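Local coordinates for protein transaminase (Bacillus megaterium, PDB 5G0A) that catalyses pyridoxal-5'-phosphate-dependent amino-group transfer, acting as an S-selective class-III omega-transaminase that probably moves the amino group between amines and carbonyl acceptors, at residues L59-L64 with S301-P306; E123-A128 with I293-K298; A233-V238 with L265-E270; F275-K280 with G385-V390. All blocks are in the same frame, centred on the assembly; numbering follows the deposited sequence.

Contact 1 (L59-L64 with S301-P306); sequences LYCVNL and SSSSLP
The chain just past helix 57-60 meets a type I' beta turn, Ser301 to Ser304, in the loop that follows the cofactor lysine of this class-III aminotransferase. The two backbones come nearest at Val62 and Ser302, whose CA atoms lie 4.2 Å apart, and Val62 CA makes a CA-H...O contact of 3.6 Å with Ser302 O. No backbone-to-backbone N-H...O bond joins the segments; serine hydroxyls do that work. Ser302 OG accepts from Leu64 N at 2.9 Å, in a bent bond (144° at the hydrogen), and the same hydroxyl is also bonded to Asn344 on helix 335-350. With OG beside its own backbone N (chi1 -63°), Ser302 sets the oxygen against Leu64 CB as well, 3.4 Å away. Val62 spreads its two methyls over the turn, CG1 at Ser302 O and CG2 towards the hydroxyl of Ser303. The turn reaches the subunit interface too, since Ser303 O accepts from His334 of the second subunit and Phe84 of that subunit packs on Cys61 and Ser303. Ser303 OG donates to Cys61 O at 2.7 Å, approaching the oxygen from over the carbonyl face, about 65° out of its plane.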
loop_
_atom_site.group_PDB
_atom_site.type_symbol
_atom_site.label_atom_id
_atom_site.label_comp_id
_atom_site.label_asym_id
_atom_site.label_seq_id
_atom_site.Cartn_x
_atom_site.Cartn_y
_atom_site.Cartn_z
ATOM N N LEU B 59 -11.571 22.162 -22.446
ATOM C CA LEU B 59 -11.181 20.782 -22.153
ATOM C C LEU B 59 -12.330 19.875 -22.553
ATOM O O LEU B 59 -12.733 19.000 -21.785
ATOM C CB LEU B 59 -10.812 20.629 -20.657
ATOM C CG LEU B 59 -9.590 21.464 -20.225
ATOM C CD1 LEU B 59 -9.442 21.467 -18.700
ATOM C CD2 LEU B 59 -8.303 20.963 -20.879
ATOM N N TYR B 60 -12.860 20.090 -23.765
ATOM C CA TYR B 60 -13.989 19.311 -24.281
ATOM C C TYR B 60 -15.132 19.373 -23.302
ATOM O O TYR B 60 -15.756 18.366 -23.007
ATOM C CB TYR B 60 -13.547 17.856 -24.565
ATOM C CG TYR B 60 -12.220 17.863 -25.283
ATOM C CD1 TYR B 60 -12.168 18.086 -26.650
ATOM C CD2 TYR B 60 -11.015 17.753 -24.582
ATOM C CE1 TYR B 60 -10.952 18.166 -27.319
ATOM C CE2 TYR B 60 -9.791 17.831 -25.241
ATOM C CZ TYR B 60 -9.771 18.040 -26.601
ATOM O OH TYR B 60 -8.577 18.106 -27.277
ATOM N N CYS B 61 -15.422 20.581 -22.811
ATOM C CA CYS B 61 -16.242 20.710 -21.604
ATOM C C CYS B 61 -17.243 21.863 -21.598
ATOM O O CYS B 61 -17.989 22.034 -20.630
ATOM C CB CYS B 61 -15.344 20.789 -20.348
ATOM S SG CYS B 61 -14.229 22.218 -20.304
ATOM N N VAL B 62 -17.285 22.635 -22.670
ATOM C CA VAL B 62 -18.239 23.736 -22.714
ATOM C C VAL B 62 -19.306 23.383 -23.761
ATOM O O VAL B 62 -19.512 24.119 -24.759
ATOM C CB VAL B 62 -17.507 25.070 -23.006
ATOM C CG1 VAL B 62 -18.421 26.262 -22.739
ATOM C CG2 VAL B 62 -16.244 25.200 -22.142
ATOM N N ASN B 63 -19.967 22.247 -23.528
ATOM C CA ASN B 63 -20.846 21.596 -24.526
ATOM C C ASN B 63 -21.933 22.516 -25.099
ATOM O O ASN B 63 -22.158 22.556 -26.317
ATOM C CB ASN B 63 -21.482 20.339 -23.914
ATOM C CG ASN B 63 -20.430 19.306 -23.504
ATOM O OD1 ASN B 63 -19.308 19.665 -23.112
ATOM N ND2 ASN B 63 -20.785 18.021 -23.592
ATOM N N LEU B 64 -22.575 23.272 -24.221
ATOM C CA LEU B 64 -23.683 24.146 -24.625
ATOM C C LEU B 64 -23.242 25.385 -25.408
ATOM O O LEU B 64 -24.089 26.100 -25.969
ATOM C CB LEU B 64 -24.464 24.582 -23.386
ATOM C CG LEU B 64 -25.955 24.886 -23.588
ATOM C CD1 LEU B 64 -26.745 23.579 -23.717
ATOM C CD2 LEU B 64 -26.442 25.688 -22.400
ATOM N N SER B 301 -22.644 20.555 -16.620
ATOM C CA SER B 301 -23.022 21.962 -16.545
ATOM C C SER B 301 -22.475 22.807 -17.701
ATOM O O SER B 301 -22.652 24.035 -17.680
ATOM C CB SER B 301 -22.549 22.568 -15.203
ATOM O OG SER B 301 -21.132 22.627 -15.183
ATOM N N SER B 302 -21.807 22.171 -18.674
ATOM C CA SER B 302 -21.045 22.828 -19.750
ATOM C C SER B 302 -20.103 23.860 -19.185
ATOM O O SER B 302 -19.923 24.933 -19.767
ATOM C CB SER B 302 -21.967 23.431 -20.838
ATOM O OG SER B 302 -22.696 22.386 -21.455
ATOM N N SER B 303 -19.514 23.510 -18.031
ATOM C CA SER B 303 -18.555 24.337 -17.304
ATOM C C SER B 303 -19.095 25.702 -16.876
ATOM O O SER B 303 -18.311 26.557 -16.500
ATOM C CB SER B 303 -17.273 24.536 -18.120
ATOM O OG SER B 303 -16.767 23.271 -18.551
ATOM N N SER B 304 -20.407 25.889 -16.895
ATOM C CA SER B 304 -20.972 27.181 -16.476
ATOM C C SER B 304 -20.625 27.431 -15.000
ATOM O O SER B 304 -20.216 28.538 -14.636
ATOM C CB SER B 304 -22.464 27.250 -16.741
ATOM O OG SER B 304 -23.165 26.200 -16.088
ATOM N N LEU B 305 -20.752 26.389 -14.171
ATOM C CA LEU B 305 -20.238 26.385 -12.794
ATOM C C LEU B 305 -19.715 24.990 -12.450
ATOM O O LEU B 305 -20.105 24.020 -13.117
ATOM C CB LEU B 305 -21.317 26.787 -11.786
ATOM C CG LEU B 305 -21.809 28.250 -11.840
ATOM C CD1 LEU B 305 -23.043 28.385 -10.935
ATOM C CD2 LEU B 305 -20.700 29.185 -11.370
ATOM N N PRO B 306 -18.862 24.879 -11.420
ATOM C CA PRO B 306 -18.319 23.531 -11.088
ATOM C C PRO B 306 -19.398 22.559 -10.594
ATOM O O PRO B 306 -20.122 22.866 -9.632
ATOM C CB PRO B 306 -17.289 23.811 -9.991
ATOM C CG PRO B 306 -16.934 25.271 -10.145
ATOM C CD PRO B 306 -18.207 25.946 -10.624
#

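Contact 2 (E123-A128 with I293-K298); sequences EAVETA and IITMGK. With PLP (pyridoxal-5'-phosphate), chain K.
In this PLP-dependent transferase the contact lays helix 121-136 against strand 293-296, the strand that leads to the cofactor lysine, Lys298. Helix and strand axes approach to 7.4 Å and run nearly antiparallel, at 161°. No hydrogen bond crosses, and the CA atoms of Ala124 and Thr295 are 5.5 Å apart, consistent with the small alanine side chains on the helix. Thr295 carries most of the contact. Its CG2 points at the helix backbone and touches Ala124 O at 3.4 Å, while Ala128 CB presses on the same methyl at 3.5 Å, tighter than usual for two carbons. Thr295 OG1 sits between its backbone N and carbonyl carbon (chi1 51°), on the flank where Val125 CG2 lies; it makes a weak hydrogen bond to Asp269 OD1 on the neighbouring strand and leaves CG2 for the alanines. One step along the strand, Ala124 CB rests on Met296 O; at the other end Ala128 CB meets Ile293 CG2. Beyond the strand, Lys298 NZ is bonded covalently to PLP C4A at 1.5 Å, its side chain bent at the last torsion (chi4 118°). The cofactor is also hydrogen-bonded to Gly121 N and Ser122 OG, and to Thr330 OG1 of the second subunit. Strand 293-296 lies between strands 265-269 and 308-313, and helix 121-136 runs along one face of the sheet, reaching strand 112-118 with Ala124 and Thr127.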
loop_
_atom_site.group_PDB
_atom_site.type_symbol
_atom_site.label_atom_id
_atom_site.label_comp_id
_atom_site.label_asym_id
_atom_site.label_seq_id
_atom_site.Cartn_x
_atom_site.Cartn_y
_atom_site.Cartn_z
ATOM N N GLU B 123 -13.865 14.314 -8.347
ATOM C CA GLU B 123 -14.712 13.979 -7.183
ATOM C C GLU B 123 -15.785 12.945 -7.529
ATOM O O GLU B 123 -16.097 12.079 -6.711
ATOM C CB GLU B 123 -15.342 15.226 -6.572
ATOM C CG GLU B 123 -14.322 16.044 -5.752
ATOM C CD GLU B 123 -14.969 17.165 -4.956
ATOM O OE1 GLU B 123 -16.135 17.517 -5.247
ATOM O OE2 GLU B 123 -14.314 17.662 -4.010
ATOM N N ALA B 124 -16.348 13.035 -8.728
ATOM C CA ALA B 124 -17.335 12.028 -9.158
ATOM C C ALA B 124 -16.704 10.639 -9.257
ATOM O O ALA B 124 -17.330 9.631 -8.861
ATOM C CB ALA B 124 -17.950 12.405 -10.509
ATOM N N VAL B 125 -15.510 10.565 -9.833
ATOM C CA VAL B 125 -14.776 9.274 -9.930
ATOM C C VAL B 125 -14.415 8.750 -8.523
ATOM O O VAL B 125 -14.583 7.572 -8.237
ATOM C CB VAL B 125 -13.536 9.420 -10.830
ATOM C CG1 VAL B 125 -12.631 8.173 -10.778
ATOM C CG2 VAL B 125 -13.977 9.662 -12.295
ATOM N N GLU B 126 -13.955 9.632 -7.633
ATOM C CA GLU B 126 -13.695 9.213 -6.228
ATOM C C GLU B 126 -14.930 8.559 -5.628
ATOM O O GLU B 126 -14.854 7.498 -4.962
ATOM C CB GLU B 126 -13.257 10.397 -5.334
ATOM C CG GLU B 126 -11.973 11.109 -5.777
ATOM C CD GLU B 126 -10.695 10.408 -5.301
ATOM O OE1 GLU B 126 -10.768 9.479 -4.476
ATOM O OE2 GLU B 126 -9.621 10.814 -5.756
ATOM N N THR B 127 -16.075 9.181 -5.860
ATOM C CA THR B 127 -17.308 8.711 -5.253
ATOM C C THR B 127 -17.699 7.338 -5.827
ATOM O O THR B 127 -18.099 6.454 -5.089
ATOM C CB THR B 127 -18.440 9.748 -5.458
ATOM O OG1 THR B 127 -17.988 11.016 -4.944
ATOM C CG2 THR B 127 -19.674 9.331 -4.659
ATOM N N ALA B 128 -17.584 7.200 -7.138
ATOM C CA ALA B 128 -17.890 5.954 -7.828
ATOM C C ALA B 128 -17.006 4.823 -7.319
ATOM O O ALA B 128 -17.489 3.712 -7.126
ATOM C CB ALA B 128 -17.679 6.104 -9.314
ATOM N N ILE B 293 -22.589 1.916 -13.067
ATOM C CA ILE B 293 -22.313 3.257 -12.516
ATOM C C ILE B 293 -21.743 4.100 -13.642
ATOM O O ILE B 293 -20.940 3.598 -14.453
ATOM C CB ILE B 293 -21.223 3.206 -11.384
ATOM C CG1 ILE B 293 -21.680 2.355 -10.203
ATOM C CG2 ILE B 293 -20.851 4.611 -10.917
ATOM C CD1 ILE B 293 -20.579 2.056 -9.179
ATOM N N ILE B 294 -22.162 5.371 -13.725
ATOM C CA ILE B 294 -21.414 6.354 -14.532
ATOM C C ILE B 294 -20.971 7.559 -13.709
ATOM O O ILE B 294 -21.589 7.898 -12.698
ATOM C CB ILE B 294 -22.142 6.859 -15.815
ATOM C CG1 ILE B 294 -23.359 7.751 -15.472
ATOM C CG2 ILE B 294 -22.423 5.662 -16.765
ATOM C CD1 ILE B 294 -24.012 8.352 -16.728
ATOM N N THR B 295 -19.894 8.177 -14.179
ATOM C CA THR B 295 -19.376 9.414 -13.597
ATOM C C THR B 295 -19.532 10.539 -14.605
ATOM O O THR B 295 -19.383 10.323 -15.813
ATOM C CB THR B 295 -17.901 9.262 -13.175
ATOM O OG1 THR B 295 -17.143 8.740 -14.266
ATOM C CG2 THR B 295 -17.785 8.313 -11.988
ATOM N N MET B 296 -19.812 11.735 -14.091
ATOM C CA MET B 296 -20.146 12.909 -14.930
ATOM C C MET B 296 -19.456 14.154 -14.407
ATOM O O MET B 296 -19.157 14.267 -13.224
ATOM C CB MET B 296 -21.664 13.153 -14.938
ATOM C CG MET B 296 -22.470 12.029 -15.592
ATOM S SD MET B 296 -24.216 12.118 -15.181
ATOM C CE MET B 296 -24.207 11.344 -13.564
ATOM N N GLY B 297 -19.242 15.089 -15.318
ATOM C CA GLY B 297 -18.597 16.389 -15.056
ATOM C C GLY B 297 -18.701 17.141 -16.389
ATOM O O GLY B 297 -19.552 16.810 -17.222
ATOM N N LYS B 298 -17.868 18.163 -16.570
ATOM C CA LYS B 298 -17.706 18.867 -17.886
ATOM C C LYS B 298 -19.034 19.287 -18.501
ATOM O O LYS B 298 -19.618 20.299 -18.071
ATOM C CB LYS B 298 -16.827 18.019 -18.823
ATOM C CG LYS B 298 -15.403 17.877 -18.281
ATOM C CD LYS B 298 -14.449 17.146 -19.228
ATOM C CE LYS B 298 -12.961 17.316 -18.831
ATOM N NZ LYS B 298 -12.364 16.013 -18.498
HETATM N N1 PLP K . -12.579 11.523 -16.237
HETATM C C2 PLP K . -12.433 11.823 -17.549
HETATM C C2A PLP K . -12.689 10.763 -18.598
HETATM C C3 PLP K . -12.104 13.209 -17.957
HETATM O O3 PLP K . -11.992 13.567 -19.244
HETATM C C4 PLP K . -11.895 14.221 -16.910
HETATM C C4A PLP K . -11.595 15.671 -17.291
HETATM C C5 PLP K . -12.040 13.740 -15.515
HETATM C C6 PLP K . -12.348 12.413 -15.257
HETATM C C5A PLP K . -11.789 14.651 -14.322
HETATM O O4P PLP K . -12.654 15.765 -14.265
HETATM P P PLP K . -12.140 17.065 -13.448
HETATM O O1P PLP K . -13.395 17.895 -13.464
HETATM O O2P PLP K . -11.681 16.648 -12.062
HETATM O O3P PLP K . -11.021 17.644 -14.272
#

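Contact 3 (A233-V238 with L265-E270); sequences AVITEV and LWINDE. Unlike the reference sequence in segment 265-270: Asn268 (reference Thr). With PLP (pyridoxal-5'-phosphate), chain K.
Ala233 packs its CB against Leu265 CB and Ile267 CD1, opening a parallel pairing whose strand axes lie 4.6 Å apart. Val234 uses both its N and its O: N donates to Leu265 O, and O accepts from Ile267 N, each at 2.9 Å. Ile235 lays CG1 on Ile267 CG2, on the face shared with Ala233. Thr236 continues the ladder, its N bonding to Ile267 O and its O to Asp269 N. On the other face its OG1 takes an almost straight bond from Trp266 NE1 (2.8 Å, 171°) in the indole plane, then donates to a lone pair of Asn268 OD1 at 2.7 Å. Glu237 turns to the cofactor, OE1 lying 3.4 Å from PLP C2A; its carboxylate is held by Tyr148 N and Gly241 N. Val238 N shares a water with Asn268 ND2 and Asp269 O. Asp269 OD2, also bonded to His149, lies 2.8 Å from PLP N1. Helix 251-262 links the strands as a beta-alpha-beta unit and covers Trp266, while helix 121-136 covers Leu265 and Ile267.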
loop_
_atom_site.group_PDB
_atom_site.type_symbol
_atom_site.label_atom_id
_atom_site.label_comp_id
_atom_site.label_asym_id
_atom_site.label_seq_id
_atom_site.Cartn_x
_atom_site.Cartn_y
_atom_site.Cartn_z
ATOM N N ALA B 233 -14.814 -3.836 -9.608
ATOM C CA ALA B 233 -15.234 -3.131 -10.816
ATOM C C ALA B 233 -14.123 -3.051 -11.848
ATOM O O ALA B 233 -12.925 -3.106 -11.522
ATOM C CB ALA B 233 -15.724 -1.713 -10.458
ATOM N N VAL B 234 -14.542 -2.908 -13.100
ATOM C CA VAL B 234 -13.689 -2.454 -14.172
ATOM C C VAL B 234 -14.191 -1.049 -14.494
ATOM O O VAL B 234 -15.400 -0.842 -14.642
ATOM C CB VAL B 234 -13.857 -3.341 -15.432
ATOM C CG1 VAL B 234 -12.992 -2.794 -16.558
ATOM C CG2 VAL B 234 -13.433 -4.782 -15.124
ATOM N N ILE B 235 -13.276 -0.094 -14.571
ATOM C CA ILE B 235 -13.618 1.269 -14.994
ATOM C C ILE B 235 -13.083 1.524 -16.395
ATOM O O ILE B 235 -11.953 1.173 -16.689
ATOM C CB ILE B 235 -13.115 2.332 -13.981
ATOM C CG1 ILE B 235 -13.670 3.714 -14.367
ATOM C CG2 ILE B 235 -11.574 2.309 -13.807
ATOM C CD1 ILE B 235 -13.481 4.756 -13.279
ATOM N N THR B 236 -13.897 2.156 -17.251
ATOM C CA THR B 236 -13.534 2.392 -18.641
ATOM C C THR B 236 -13.883 3.821 -19.058
ATOM O O THR B 236 -14.568 4.535 -18.327
ATOM C CB THR B 236 -14.307 1.458 -19.611
ATOM O OG1 THR B 236 -15.715 1.704 -19.494
ATOM C CG2 THR B 236 -14.000 -0.028 -19.318
ATOM N N GLU B 237 -13.396 4.223 -20.234
ATOM C CA GLU B 237 -13.915 5.379 -20.982
ATOM C C GLU B 237 -14.233 4.767 -22.332
ATOM O O GLU B 237 -13.410 4.003 -22.861
ATOM C CB GLU B 237 -12.832 6.430 -21.241
ATOM C CG GLU B 237 -12.083 7.002 -20.054
ATOM C CD GLU B 237 -10.929 7.878 -20.515
ATOM O OE1 GLU B 237 -11.199 8.987 -21.050
ATOM O OE2 GLU B 237 -9.758 7.450 -20.399
ATOM N N VAL B 238 -15.383 5.075 -22.916
ATOM C CA VAL B 238 -15.702 4.414 -24.203
ATOM C C VAL B 238 -14.801 4.950 -25.303
ATOM O O VAL B 238 -14.501 4.257 -26.274
ATOM C CB VAL B 238 -17.175 4.518 -24.634
ATOM C CG1 VAL B 238 -18.100 3.878 -23.612
ATOM C CG2 VAL B 238 -17.565 5.958 -24.987
ATOM N N LEU B 265 -18.645 -5.223 -11.148
ATOM C CA LEU B 265 -19.305 -4.030 -11.665
ATOM C C LEU B 265 -18.581 -3.423 -12.876
ATOM O O LEU B 265 -17.372 -3.580 -13.048
ATOM C CB LEU B 265 -19.463 -2.975 -10.552
ATOM C CG LEU B 265 -20.302 -3.336 -9.335
ATOM C CD1 LEU B 265 -20.230 -2.204 -8.299
ATOM C CD2 LEU B 265 -21.766 -3.660 -9.716
ATOM N N TRP B 266 -19.352 -2.730 -13.725
ATOM C CA TRP B 266 -18.802 -1.918 -14.788
ATOM C C TRP B 266 -19.126 -0.441 -14.551
ATOM O O TRP B 266 -20.295 -0.035 -14.514
ATOM C CB TRP B 266 -19.296 -2.390 -16.195
ATOM C CG TRP B 266 -18.881 -1.477 -17.311
ATOM C CD1 TRP B 266 -17.665 -0.848 -17.459
ATOM C CD2 TRP B 266 -19.666 -1.093 -18.451
ATOM N NE1 TRP B 266 -17.663 -0.081 -18.600
ATOM C CE2 TRP B 266 -18.872 -0.217 -19.228
ATOM C CE3 TRP B 266 -20.970 -1.406 -18.896
ATOM C CZ2 TRP B 266 -19.336 0.366 -20.415
ATOM C CZ3 TRP B 266 -21.418 -0.822 -20.081
ATOM C CH2 TRP B 266 -20.610 0.051 -20.818
ATOM N N ILE B 267 -18.075 0.340 -14.313
ATOM C CA ILE B 267 -18.195 1.790 -14.192
ATOM C C ILE B 267 -17.779 2.356 -15.532
ATOM O O ILE B 267 -16.649 2.157 -15.974
ATOM C CB ILE B 267 -17.219 2.360 -13.118
ATOM C CG1 ILE B 267 -17.478 1.718 -11.742
ATOM C CG2 ILE B 267 -17.337 3.902 -13.102
ATOM C CD1 ILE B 267 -16.387 2.034 -10.696
ATOM N N ASN B 268 -18.677 3.078 -16.206
ATOM C CA ASN B 268 -18.195 3.854 -17.344
ATOM C C ASN B 268 -18.061 5.332 -16.996
ATOM O O ASN B 268 -18.985 5.931 -16.462
ATOM C CB ASN B 268 -19.033 3.689 -18.626
ATOM C CG ASN B 268 -18.329 4.282 -19.819
ATOM O OD1 ASN B 268 -17.183 3.906 -20.142
ATOM N ND2 ASN B 268 -18.974 5.255 -20.463
ATOM N N ASP B 269 -16.876 5.865 -17.270
ATOM C CA ASP B 269 -16.545 7.247 -16.958
ATOM C C ASP B 269 -17.018 8.124 -18.113
ATOM O O ASP B 269 -16.431 8.093 -19.202
ATOM C CB ASP B 269 -15.020 7.370 -16.763
ATOM C CG ASP B 269 -14.593 8.761 -16.268
ATOM O OD1 ASP B 269 -15.413 9.706 -16.309
ATOM O OD2 ASP B 269 -13.430 8.883 -15.825
ATOM N N GLU B 270 -18.100 8.871 -17.869
ATOM C CA GLU B 270 -18.702 9.735 -18.884
ATOM C C GLU B 270 -18.372 11.195 -18.661
ATOM O O GLU B 270 -19.081 12.063 -19.163
ATOM C CB GLU B 270 -20.229 9.595 -18.849
ATOM C CG GLU B 270 -20.799 8.272 -19.389
ATOM C CD GLU B 270 -20.734 8.155 -20.914
ATOM O OE1 GLU B 270 -20.630 9.189 -21.624
ATOM O OE2 GLU B 270 -20.804 7.013 -21.423
HETATM N N1 PLP K . -12.579 11.523 -16.237
HETATM C C2 PLP K . -12.433 11.823 -17.549
HETATM C C2A PLP K . -12.689 10.763 -18.598
HETATM C C3 PLP K . -12.104 13.209 -17.957
HETATM O O3 PLP K . -11.992 13.567 -19.244
HETATM C C4 PLP K . -11.895 14.221 -16.910
HETATM C C4A PLP K . -11.595 15.671 -17.291
HETATM C C5 PLP K . -12.040 13.740 -15.515
HETATM C C6 PLP K . -12.348 12.413 -15.257
HETATM C C5A PLP K . -11.789 14.651 -14.322
HETATM O O4P PLP K . -12.654 15.765 -14.265
HETATM P P PLP K . -12.140 17.065 -13.448
HETATM O O1P PLP K . -13.395 17.895 -13.464
HETATM O O2P PLP K . -11.681 16.648 -12.062
HETATM O O3P PLP K . -11.021 17.644 -14.272
HETATM O O HOH W 1 -17.054 7.157 -21.735
#

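Contact 4 (F275-K280 with G385-V390); sequences FGRTGK and GLLWIV
Gly385 fits against the type I turn Gly276 to Gly279, its bare CA lying 3.7 Å from Gly279 N, and its phi is positive, a value that favours glycine. Leu386 provides both polar links. Its N donates to Arg277 O at 2.8 Å, a bent bond (138°), and its O accepts from Arg277 NH1 at 3.0 Å with a straighter N-H (166°). That carbonyl oxygen lies in the guanidinium plane, at its edge. Arg277 reaches it by folding back at chi2 and chi3, a course that also brings CD to 3.3 Å from the same oxygen and NH1 to 3.6 Å from Leu386 CB. The guanidinium is gripped further by Asn57 OD1 and Ala445 O, so several bonds fix its rotation. Leu387, the first strand residue, crosses the arginine's aliphatic part at about a right angle, CB lying 3.9 Å from Arg277 CD, and its CD2 faces Thr278 CG2 more distantly. Trp388 turns back to its own segment, where NE1 donates to Gly385 O. The loop between strands 265-269 and 293-296 is thus joined to the three-stranded sheet by a compact motif: a type I beta turn whose Arg277 carbonyl and guanidinium together grip one residue, Leu386, at the entry to the antiparallel strand 387-392.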
loop_
_atom_site.group_PDB
_atom_site.type_symbol
_atom_site.label_atom_id
_atom_site.label_comp_id
_atom_site.label_asym_id
_atom_site.label_seq_id
_atom_site.Cartn_x
_atom_site.Cartn_y
_atom_site.Cartn_z
ATOM N N PHE B 275 -23.201 13.963 -22.058
ATOM C CA PHE B 275 -24.007 15.139 -22.427
ATOM C C PHE B 275 -23.804 15.632 -23.842
ATOM O O PHE B 275 -23.471 16.791 -24.081
ATOM C CB PHE B 275 -23.927 16.236 -21.336
ATOM C CG PHE B 275 -24.395 15.727 -20.016
ATOM C CD1 PHE B 275 -25.750 15.585 -19.766
ATOM C CD2 PHE B 275 -23.464 15.254 -19.065
ATOM C CE1 PHE B 275 -26.199 15.038 -18.574
ATOM C CE2 PHE B 275 -23.910 14.703 -17.867
ATOM C CZ PHE B 275 -25.269 14.614 -17.610
ATOM N N GLY B 276 -23.999 14.704 -24.781
ATOM C CA GLY B 276 -24.099 15.051 -26.201
ATOM C C GLY B 276 -22.790 15.101 -26.953
ATOM O O GLY B 276 -22.780 15.244 -28.184
ATOM N N ARG B 277 -21.669 14.983 -26.222
ATOM C CA ARG B 277 -20.337 15.116 -26.789
ATOM C C ARG B 277 -20.111 14.206 -28.012
ATOM O O ARG B 277 -19.387 14.579 -28.945
ATOM C CB ARG B 277 -19.271 14.826 -25.688
ATOM C CG ARG B 277 -17.804 14.806 -26.124
ATOM C CD ARG B 277 -17.353 16.097 -26.821
ATOM N NE ARG B 277 -17.590 17.260 -25.951
ATOM C CZ ARG B 277 -17.419 18.527 -26.327
ATOM N NH1 ARG B 277 -16.970 18.806 -27.558
ATOM N NH2 ARG B 277 -17.684 19.515 -25.469
ATOM N N THR B 278 -20.728 13.025 -27.987
ATOM C CA THR B 278 -20.496 12.006 -29.023
ATOM C C THR B 278 -21.719 11.841 -29.931
ATOM O O THR B 278 -21.790 10.886 -30.716
ATOM C CB THR B 278 -20.153 10.609 -28.415
ATOM O OG1 THR B 278 -21.329 10.017 -27.848
ATOM C CG2 THR B 278 -19.044 10.737 -27.336
ATOM N N GLY B 279 -22.684 12.752 -29.819
ATOM C CA GLY B 279 -23.885 12.688 -30.685
ATOM C C GLY B 279 -25.006 11.810 -30.170
ATOM O O GLY B 279 -25.995 11.571 -30.878
ATOM N N LYS B 280 -24.835 11.290 -28.949
ATOM C CA LYS B 280 -25.906 10.673 -28.169
ATOM C C LYS B 280 -25.792 11.280 -26.771
ATOM O O LYS B 280 -24.817 12.001 -26.502
ATOM C CB LYS B 280 -25.751 9.145 -28.119
ATOM C CG LYS B 280 -25.981 8.464 -29.471
ATOM C CD LYS B 280 -25.988 6.948 -29.364
ATOM C CE LYS B 280 -26.332 6.319 -30.722
ATOM N NZ LYS B 280 -27.798 6.420 -31.021
ATOM N N GLY B 385 -20.157 12.952 -33.152
ATOM C CA GLY B 385 -20.588 14.215 -32.522
ATOM C C GLY B 385 -19.514 15.274 -32.612
ATOM O O GLY B 385 -19.005 15.558 -33.700
ATOM N N LEU B 386 -19.164 15.874 -31.467
ATOM C CA LEU B 386 -18.063 16.829 -31.414
ATOM C C LEU B 386 -16.838 16.276 -30.653
ATOM O O LEU B 386 -16.262 16.948 -29.786
ATOM C CB LEU B 386 -18.538 18.148 -30.774
ATOM C CG LEU B 386 -19.294 19.162 -31.661
ATOM C CD1 LEU B 386 -18.437 19.655 -32.817
ATOM C CD2 LEU B 386 -20.627 18.599 -32.154
ATOM N N LEU B 387 -16.430 15.056 -30.994
ATOM C CA LEU B 387 -15.231 14.465 -30.412
ATOM C C LEU B 387 -14.525 13.636 -31.490
ATOM O O LEU B 387 -15.007 12.566 -31.879
ATOM C CB LEU B 387 -15.597 13.587 -29.203
ATOM C CG LEU B 387 -14.418 12.996 -28.392
ATOM C CD1 LEU B 387 -13.549 14.083 -27.759
ATOM C CD2 LEU B 387 -14.944 12.043 -27.335
ATOM N N TRP B 388 -13.400 14.144 -31.975
ATOM C CA TRP B 388 -12.715 13.518 -33.108
ATOM C C TRP B 388 -11.248 13.271 -32.797
ATOM O O TRP B 388 -10.578 14.106 -32.185
ATOM C CB TRP B 388 -12.936 14.339 -34.410
ATOM C CG TRP B 388 -14.386 14.271 -34.825
ATOM C CD1 TRP B 388 -15.400 15.080 -34.410
ATOM C CD2 TRP B 388 -14.980 13.300 -35.691
ATOM N NE1 TRP B 388 -16.590 14.665 -34.954
ATOM C CE2 TRP B 388 -16.355 13.579 -35.753
ATOM C CE3 TRP B 388 -14.475 12.225 -36.434
ATOM C CZ2 TRP B 388 -17.236 12.820 -36.520
ATOM C CZ3 TRP B 388 -15.349 11.470 -37.182
ATOM C CH2 TRP B 388 -16.707 11.769 -37.227
ATOM N N ILE B 389 -10.766 12.088 -33.175
ATOM C CA ILE B 389 -9.344 11.821 -33.150
ATOM C C ILE B 389 -8.866 11.798 -34.590
ATOM O O ILE B 389 -9.578 11.310 -35.461
ATOM C CB ILE B 389 -8.982 10.458 -32.508
ATOM C CG1 ILE B 389 -9.763 9.318 -33.163
ATOM C CG2 ILE B 389 -9.182 10.481 -30.998
ATOM C CD1 ILE B 389 -8.929 8.074 -33.399
ATOM N N VAL B 390 -7.677 12.341 -34.817
ATOM C CA VAL B 390 -7.010 12.272 -36.111
ATOM C C VAL B 390 -5.593 11.775 -35.851
ATOM O O VAL B 390 -4.791 12.441 -35.170
ATOM C CB VAL B 390 -6.950 13.641 -36.835
ATOM C CG1 VAL B 390 -6.281 13.493 -38.204
ATOM C CG2 VAL B 390 -8.338 14.259 -36.989
#

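From the N terminus, residues 59-64 come first and pair with 301-306, so contact 1 closes a loop of 236 residues. Contact 2, joining 123-128 to 293-298, is nested within it, and contact 3, 233-238 with 265-270, is nested within contact 2. Contact 4 starts at 275-280, after contact 3 has closed, and ends at 385-390, crossing contacts 1 and 2. Contacts 2 and 3 share the seven-stranded sheet, where Thr295 O and Glu270 N are 2.8 Å apart, and both touch PLP. Lys298 passes on to contact 1, packing on Cys61. Asn63 of contact 1 meets Phe275 and Arg277, tying the large sheet's loops to the three-stranded sheet through contact 4.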